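Local coordinates for dihydrocoumarin hydrolase, AncDHCH1 (Pseudomonas sp., PDB 6C2C), which probably hydrolyses dihydrocoumarin with a two-zinc site of the metallo-beta-lactamase superfamily, as a reconstructed ancestor related to methyl-parathion hydrolase, at residues Leu45-Pro49 and Ala50-Ser54; Gly106-Pro109 and Glu110-Asp113; Ala143-Lys146 and Asp147-Trp151; Gly204-Pro207 and Gly208-Thr211. One frame throughout, in Å; residues are numbered along the deposited sequence.

Interaction 1: residues Leu45-Pro49 and Ala50-Ser54; sequences LNQPP and AKTQS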
# COMPACT_ATOMS: atom_id res chain seq x y z
N LEU A 45 3.19 -10.42 14.38
CA LEU A 45 4.43 -9.73 14.70
C LEU A 45 5.42 -10.67 15.38
O LEU A 45 5.04 -11.56 16.15
CB LEU A 45 4.18 -8.51 15.59
CG LEU A 45 3.44 -7.35 14.89
CD1 LEU A 45 3.03 -6.30 15.92
CD2 LEU A 45 4.40 -6.70 13.89
N ASN A 46 6.71 -10.45 15.11
CA ASN A 46 7.77 -11.37 15.56
C ASN A 46 8.32 -10.92 16.90
O ASN A 46 9.47 -10.50 17.06
CB ASN A 46 8.87 -11.47 14.50
CG ASN A 46 8.46 -12.30 13.31
OD1 ASN A 46 7.72 -13.27 13.43
ND2 ASN A 46 8.94 -11.91 12.13
N GLN A 47 7.40 -10.91 17.87
CA GLN A 47 7.73 -10.64 19.26
C GLN A 47 6.59 -11.22 20.10
O GLN A 47 5.57 -11.65 19.58
CB GLN A 47 7.92 -9.14 19.51
CG GLN A 47 6.58 -8.38 19.48
CD GLN A 47 6.77 -6.93 19.87
OE1 GLN A 47 7.89 -6.49 20.16
NE2 GLN A 47 5.66 -6.17 19.87
N PRO A 48 6.78 -11.33 21.42
CA PRO A 48 5.76 -11.99 22.24
C PRO A 48 4.47 -11.19 22.23
O PRO A 48 4.53 -9.95 22.27
CB PRO A 48 6.40 -12.03 23.64
CG PRO A 48 7.89 -11.82 23.43
CD PRO A 48 7.99 -10.94 22.16
N PRO A 49 3.32 -11.88 22.12
CA PRO A 49 2.01 -11.19 22.12
C PRO A 49 1.83 -10.17 23.23
O PRO A 49 1.23 -9.11 22.99
CB PRO A 49 1.01 -12.35 22.27
CG PRO A 49 1.69 -13.50 21.72
CD PRO A 49 3.16 -13.32 21.91
N ALA A 50 2.35 -10.44 24.43
CA ALA A 50 2.18 -9.47 25.51
C ALA A 50 2.81 -8.12 25.20
O ALA A 50 2.26 -7.07 25.59
CB ALA A 50 2.76 -10.04 26.81
N LYS A 51 3.98 -8.11 24.52
CA LYS A 51 4.59 -6.83 24.17
C LYS A 51 3.74 -6.10 23.14
O LYS A 51 3.59 -4.87 23.20
CB LYS A 51 6.00 -7.03 23.61
CG LYS A 51 7.01 -7.34 24.67
CD LYS A 51 8.40 -7.04 24.18
CE LYS A 51 8.58 -5.54 24.07
NZ LYS A 51 9.94 -5.23 23.55
N THR A 52 3.22 -6.85 22.16
CA THR A 52 2.33 -6.25 21.18
C THR A 52 1.07 -5.73 21.85
O THR A 52 0.64 -4.61 21.58
CB THR A 52 1.98 -7.30 20.12
OG1 THR A 52 3.17 -7.58 19.37
CG2 THR A 52 0.83 -6.80 19.18
N GLN A 53 0.49 -6.55 22.73
CA GLN A 53 -0.73 -6.13 23.43
C GLN A 53 -0.48 -4.85 24.21
O GLN A 53 -1.26 -3.88 24.12
CB GLN A 53 -1.18 -7.24 24.39
CG GLN A 53 -2.08 -8.29 23.74
CD GLN A 53 -1.88 -9.75 24.23
OE1 GLN A 53 -1.33 -10.03 25.33
NE2 GLN A 53 -2.30 -10.69 23.37
N SER A 54 0.63 -4.78 24.94
CA SER A 54 0.93 -3.55 25.66
C SER A 54 1.09 -2.36 24.72
O SER A 54 0.57 -1.26 25.01
CB SER A 54 2.14 -3.78 26.56
OG SER A 54 3.32 -3.99 25.82
O HOH W 1 3.32 -10.08 18.90
O HOH W 2 9.04 -4.18 21.15
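Pro48 and Pro49 turn the chain from loop into helix, and their carbonyl oxygens receive the amides of Lys51, Thr52 and Gln53. Pro48, the N-cap, accepts weakly from both Lys51 N and Thr52 N, whereas Gln53 N gives Pro49 O a short bond of 2.7 Å. Gln53 then folds its own side chain back over that carbonyl, its CD 3.4 Å from Pro49 O.

Gln47, just ahead of the cap, carries the side-chain contact. Its CG lies between backbone N and carbonyl carbon (chi1 73°), and from there the extended chain takes the amide across to the helix. NE2 donates to Thr52 OG1 at 2.9 Å in an almost straight bond (170°), with the hydroxyl practically in the amide plane. At the other end of the amide, a water donates to Gln47 OE1 and accepts from Lys51 NZ, so both ends are held and rotation about the last torsion is restrained. The stem of Lys51 crosses Gln47 at about a right angle, its CB 3.8 Å from Gln47 CD. Beneath the polar pair lies Leu45, whose CD1 comes within 3.7 Å of Thr52 OG1 and 4.0 Å of Thr52 CG2; Leu45 and Gln47 also lean on Val233 of helix 231-234 and on Val240.

Such a start suits prolines, since Pro49, the first residue of the helix, needs no N-H there. Gln47 and Thr52 hold the N' and N4 positions that a hydrophobic staple joins, here tied by a polar bond at the helix N-terminus.

Interaction 2: residues Gly106-Pro109 and Glu110-Asp113; sequences GYQP and EQVD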
# COMPACT_ATOMS: atom_id res chain seq x y z
N GLY A 106 -12.85 10.64 -9.39
CA GLY A 106 -12.97 11.40 -10.62
C GLY A 106 -12.16 10.85 -11.78
O GLY A 106 -12.04 11.56 -12.80
N TYR A 107 -11.64 9.62 -11.68
CA TYR A 107 -10.89 9.03 -12.77
C TYR A 107 -11.46 7.68 -13.17
O TYR A 107 -12.13 6.99 -12.39
CB TYR A 107 -9.41 8.84 -12.38
CG TYR A 107 -8.68 10.12 -12.19
CD1 TYR A 107 -8.28 10.88 -13.31
CD2 TYR A 107 -8.47 10.67 -10.92
CE1 TYR A 107 -7.60 12.09 -13.16
CE2 TYR A 107 -7.76 11.87 -10.77
CZ TYR A 107 -7.34 12.58 -11.89
OH TYR A 107 -6.62 13.76 -11.76
N GLN A 108 -11.13 7.27 -14.40
CA GLN A 108 -11.54 5.98 -14.90
C GLN A 108 -10.32 5.12 -15.14
O GLN A 108 -9.25 5.65 -15.46
CB GLN A 108 -12.32 6.10 -16.22
CG GLN A 108 -13.71 6.76 -16.05
CD GLN A 108 -13.58 8.26 -15.89
OE1 GLN A 108 -13.87 8.85 -14.81
NE2 GLN A 108 -13.15 8.91 -16.97
N PRO A 109 -10.47 3.79 -15.02
CA PRO A 109 -9.29 2.93 -15.21
C PRO A 109 -8.59 3.11 -16.54
O PRO A 109 -7.35 2.94 -16.61
CB PRO A 109 -9.85 1.50 -15.04
CG PRO A 109 -11.10 1.68 -14.25
CD PRO A 109 -11.68 3.01 -14.71
N GLU A 110 -9.31 3.40 -17.62
CA GLU A 110 -8.68 3.55 -18.91
C GLU A 110 -7.79 4.78 -19.00
O GLU A 110 -6.94 4.85 -19.90
CB GLU A 110 -9.74 3.61 -20.03
CG GLU A 110 -10.64 4.87 -20.04
CD GLU A 110 -11.71 4.83 -21.22
OE1 GLU A 110 -12.75 5.56 -21.18
OE2 GLU A 110 -11.51 4.03 -22.17
N GLN A 111 -7.87 5.69 -18.02
CA GLN A 111 -7.03 6.86 -18.03
C GLN A 111 -5.64 6.62 -17.45
O GLN A 111 -4.77 7.49 -17.61
CB GLN A 111 -7.70 8.00 -17.24
CG GLN A 111 -9.01 8.41 -17.86
CD GLN A 111 -9.70 9.50 -17.07
OE1 GLN A 111 -9.93 9.33 -15.89
NE2 GLN A 111 -10.01 10.63 -17.73
N VAL A 112 -5.45 5.50 -16.77
CA VAL A 112 -4.19 5.22 -16.09
C VAL A 112 -3.12 4.79 -17.11
O VAL A 112 -3.33 3.85 -17.87
CB VAL A 112 -4.40 4.17 -14.99
CG1 VAL A 112 -3.05 3.85 -14.33
CG2 VAL A 112 -5.38 4.71 -13.92
N ASP A 113 -1.99 5.50 -17.13
CA ASP A 113 -0.90 5.26 -18.08
C ASP A 113 0.07 4.20 -17.62
O ASP A 113 0.51 3.34 -18.41
CB ASP A 113 -0.14 6.57 -18.30
CG ASP A 113 -1.00 7.62 -18.98
OD1 ASP A 113 -1.61 7.32 -20.03
OD2 ASP A 113 -1.06 8.75 -18.46
O HOH W 3 -10.92 12.24 -15.26
O HOH W 4 -12.81 7.82 -19.50
O HOH W 5 -5.39 1.94 -18.24
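Gln111 OE1 is the acceptor on which this turn is organised: Gln108 N donates to it at 2.8 Å with an angle of 164°, tilted from the plane of the carbonyl. Tyr107 packs against the same oxygen, its CA 3.3 Å from Gln111 OE1, while ring atom CD1 of Tyr107 meets Gln111 OE1 at the edge, near the ring plane, at 3.4 Å. The Gln111 chain runs extended beyond CG (chi2 178°) and so spans the turn back to the Gln108 amide. The pairing is reciprocal, because Gln111 N donates to Gln108 O at 2.9 Å; with Val112 N on Pro109 O, this gives the i to i+3 pattern of a 3-10 turn. Waters trim the outer side: one accepts from Gln111 NE2 and donates to Gly106 O, and another bridges Gln108 NE2 and Glu110 OE1.

The turn joins helix 98-104, closed at Gly106 by a Schellman motif, to strand 114-116. Tyr107 OH is tied to Glu28 and Asn75, and Val112 packs on Leu80, Leu82 and Phe136. Backbone bonds from Asp113 to Leu80 and Val140 lead the chain in between strands 80-83 and 140-142.

Interaction 3: residues Ala143-Lys146 and Asp147-Trp151; sequences ADQK and DADFW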
# COMPACT_ATOMS: atom_id res chain seq x y z
N ALA A 143 7.36 -3.37 -12.06
CA ALA A 143 7.74 -3.84 -10.74
C ALA A 143 9.17 -4.35 -10.86
O ALA A 143 9.70 -4.49 -11.97
CB ALA A 143 6.82 -4.98 -10.28
N ASP A 144 9.81 -4.57 -9.73
CA ASP A 144 11.19 -5.03 -9.81
C ASP A 144 11.25 -6.44 -10.37
O ASP A 144 10.48 -7.32 -9.99
CB ASP A 144 11.82 -5.01 -8.42
CG ASP A 144 13.35 -5.15 -8.49
OD1 ASP A 144 13.82 -6.30 -8.51
OD2 ASP A 144 14.09 -4.18 -8.52
N GLN A 145 12.22 -6.65 -11.26
CA GLN A 145 12.51 -7.94 -11.84
C GLN A 145 12.65 -9.05 -10.80
O GLN A 145 12.23 -10.18 -11.07
CB GLN A 145 13.78 -7.81 -12.67
CG GLN A 145 14.07 -9.14 -13.43
CD GLN A 145 13.29 -9.24 -14.69
OE1 GLN A 145 12.48 -10.19 -14.86
NE2 GLN A 145 13.53 -8.35 -15.61
N LYS A 146 13.21 -8.76 -9.65
CA LYS A 146 13.35 -9.78 -8.63
C LYS A 146 12.03 -10.25 -8.02
O LYS A 146 11.92 -11.35 -7.64
CB LYS A 146 14.25 -9.35 -7.50
CG LYS A 146 15.69 -9.25 -7.85
CD LYS A 146 16.48 -8.67 -6.70
CE LYS A 146 17.92 -8.67 -7.10
NZ LYS A 146 18.60 -9.70 -6.33
N ASP A 147 11.06 -9.34 -7.96
CA ASP A 147 9.74 -9.65 -7.43
C ASP A 147 8.99 -10.45 -8.49
O ASP A 147 8.30 -11.42 -8.17
CB ASP A 147 8.98 -8.37 -7.10
CG ASP A 147 8.43 -8.37 -5.69
OD1 ASP A 147 9.14 -8.83 -4.77
OD2 ASP A 147 7.28 -7.92 -5.49
N ALA A 148 9.14 -10.05 -9.75
CA ALA A 148 8.50 -10.75 -10.84
C ALA A 148 9.01 -12.19 -10.95
O ALA A 148 8.29 -13.09 -11.01
CB ALA A 148 8.75 -10.04 -12.16
N ASP A 149 10.31 -12.34 -10.90
CA ASP A 149 10.87 -13.63 -11.06
C ASP A 149 10.64 -14.55 -9.86
O ASP A 149 10.71 -15.74 -10.01
CB ASP A 149 12.34 -13.52 -11.43
CG ASP A 149 12.57 -12.97 -12.83
OD1 ASP A 149 11.59 -12.75 -13.58
OD2 ASP A 149 13.75 -12.77 -13.11
N PHE A 150 10.42 -13.98 -8.68
CA PHE A 150 10.05 -14.81 -7.55
C PHE A 150 8.58 -15.21 -7.57
O PHE A 150 8.26 -16.40 -7.59
CB PHE A 150 10.38 -14.11 -6.23
CG PHE A 150 10.08 -14.95 -5.03
CD1 PHE A 150 10.82 -16.12 -4.82
CD2 PHE A 150 9.02 -14.66 -4.19
CE1 PHE A 150 10.53 -16.98 -3.74
CE2 PHE A 150 8.72 -15.52 -3.06
CZ PHE A 150 9.48 -16.66 -2.88
N TRP A 151 7.67 -14.24 -7.58
CA TRP A 151 6.26 -14.57 -7.43
C TRP A 151 5.62 -15.15 -8.68
O TRP A 151 4.58 -15.79 -8.57
CB TRP A 151 5.49 -13.31 -7.04
CG TRP A 151 5.98 -12.72 -5.73
CD1 TRP A 151 6.77 -11.63 -5.59
CD2 TRP A 151 5.78 -13.26 -4.41
NE1 TRP A 151 7.04 -11.41 -4.23
CE2 TRP A 151 6.41 -12.38 -3.50
CE3 TRP A 151 5.03 -14.36 -3.90
CZ2 TRP A 151 6.43 -12.60 -2.11
CZ3 TRP A 151 5.00 -14.56 -2.52
CH2 TRP A 151 5.68 -13.68 -1.64
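Asp144 caps the N-terminus of helix 145-151, its carbonyl O accepting from both Asp147 N (2.9 Å) and Ala148 N (3.1 Å). Its side chain adds the classical N-cap bond: with CG swung opposite the backbone N (chi1 -166°), OD1 takes the Lys146 amide N at 2.8 Å on the anti side of the carboxylate. OD2 is held by Gly189 N. Gln145 starts with a similar first torsion, which leaves its CG 3.7 Å from Asp149 OD2, one turn further on.

Asp147 has the unusual conformation. Its chi1 of -128° departs from a staggered position, a cost probably repaid by the partners of the carboxylate. OD2 accepts from Met120 N, between the zinc ligands His119 and His121, so this buried aspartate is a second-shell group of the metal site. From within the helix, Trp151 NE1 adds only a weak bond, 3.4 Å from Asp147 OD1.

Phe150 and Trp151 fold against each other at the helix end, and Phe168 meets both rings. Trp151 NE1 lies at the edge of the phenyl ring, in its plane, while Phe150 CD2 stands 3.5 Å above the indole plane, over its centre.

Interaction 4: residues Gly204-Pro207 and Gly208-Thr211; sequences GHTP and GHTT. With ZN (zinc ion), chain D.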
# COMPACT_ATOMS: atom_id res chain seq x y z
N GLY A 204 13.33 -6.70 0.95
CA GLY A 204 13.30 -7.39 2.22
C GLY A 204 11.94 -7.95 2.48
O GLY A 204 11.81 -9.09 2.62
N HIS A 205 10.95 -7.09 2.56
CA HIS A 205 9.58 -7.55 2.75
C HIS A 205 9.21 -8.61 1.69
O HIS A 205 8.53 -9.54 1.96
CB HIS A 205 8.62 -6.37 2.73
CG HIS A 205 7.20 -6.75 2.90
ND1 HIS A 205 6.71 -7.31 4.06
CD2 HIS A 205 6.16 -6.66 2.07
CE1 HIS A 205 5.44 -7.54 3.91
NE2 HIS A 205 5.09 -7.16 2.71
N THR A 206 9.68 -8.33 0.48
CA THR A 206 9.74 -9.32 -0.59
C THR A 206 11.07 -9.11 -1.30
O THR A 206 11.67 -8.05 -1.18
CB THR A 206 8.57 -9.16 -1.58
OG1 THR A 206 8.73 -7.91 -2.30
CG2 THR A 206 7.22 -9.25 -0.87
N PRO A 207 11.48 -10.05 -2.17
CA PRO A 207 12.78 -9.93 -2.83
C PRO A 207 12.94 -8.69 -3.68
O PRO A 207 14.06 -8.18 -3.82
CB PRO A 207 12.83 -11.21 -3.69
CG PRO A 207 12.00 -12.20 -2.92
CD PRO A 207 10.86 -11.39 -2.30
N GLY A 208 11.83 -8.20 -4.27
CA GLY A 208 11.87 -6.99 -5.09
C GLY A 208 11.04 -5.85 -4.53
O GLY A 208 10.66 -4.98 -5.33
N HIS A 209 10.88 -5.78 -3.20
CA HIS A 209 10.05 -4.70 -2.66
C HIS A 209 10.68 -3.36 -3.02
O HIS A 209 11.90 -3.16 -2.87
CB HIS A 209 9.89 -4.87 -1.14
CG HIS A 209 8.95 -3.83 -0.55
ND1 HIS A 209 9.37 -2.53 -0.31
CD2 HIS A 209 7.64 -3.89 -0.23
CE1 HIS A 209 8.33 -1.84 0.16
NE2 HIS A 209 7.29 -2.63 0.23
N THR A 210 9.85 -2.41 -3.51
CA THR A 210 10.32 -1.17 -4.09
C THR A 210 9.50 -0.02 -3.49
O THR A 210 8.27 -0.12 -3.36
CB THR A 210 10.19 -1.20 -5.64
OG1 THR A 210 10.98 -2.30 -6.13
CG2 THR A 210 10.70 0.15 -6.25
N THR A 211 10.23 1.05 -3.18
CA THR A 211 9.71 2.34 -2.75
C THR A 211 9.64 3.24 -3.96
O THR A 211 10.50 3.20 -4.83
CB THR A 211 10.70 2.90 -1.74
OG1 THR A 211 10.62 2.10 -0.55
CG2 THR A 211 10.45 4.39 -1.42
ZN ZN D . 2.96 -7.04 1.78
O HOH W 6 1.08 -7.02 1.65
O HOH W 7 2.55 -7.92 3.79
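Thr206 and His209 close a type I beta turn, and here the contact is tight. His209 N donates to Thr206 O at 3.1 Å, while Gly204 N reaches Thr206 O at 3.0 Å from the opposite face of the carbonyl, so two amides grip one buried oxygen. Thr206 OG1 also packs 3.5 Å from His209 CB, but its polar partner is Asp147.

The two histidines meet more loosely. Their rings are almost perpendicular (88°), in an oblique pairing whose nearest ring atoms are His205 CD2 and His209 CD2, 3.9 Å apart. In His205, CG opposite the backbone N (chi1 180°) extends the imidazole past the His209 ring to the metal. NE2 binds zinc at 2.3 Å, and His119, His121 and Asp226 are the protein ligands that join it. The watery side lies beyond this metal, where water 6 and water 7 complete the shell at 1.9 and 2.2 Å from zinc.

Each ring is fixed at both nitrogens. His205 ND1 is hydrogen-bonded to Asp245 OD1, an arrangement that would orient NE2 and probably strengthen it as a metal ligand. His209 joins Ser202 OG through ND1 and Asp226 N through NE2. One turn therefore supplies a first-shell ligand in His205 and a second-shell residue in His209, which, through the backbone N of Asp226, probably helps position the aspartate shared by both zinc ions.

Interactions 3 and 4 form one unit beside the zinc site, their centres about 9 Å apart. Asp147 OD1 lies 2.7 Å from Thr206 OG1 and 2.8 Å from Gly208 N, both probable hydrogen bonds, so helix 145-151 probably steadies the turn that presents His205 to the metal. Asp144 CB packs 3.3 Å from Gly208 O alongside. The other two contacts stand apart: interactions 1 and 2 lie on opposite sides of the chain's centre, about 42 Å apart between centres. Interaction 1 still approaches the site, the side chain of Leu45 being about 12 Å from a zinc ion, whereas interaction 2 comes no nearer to interaction 4 than about 16 Å between nearest atoms.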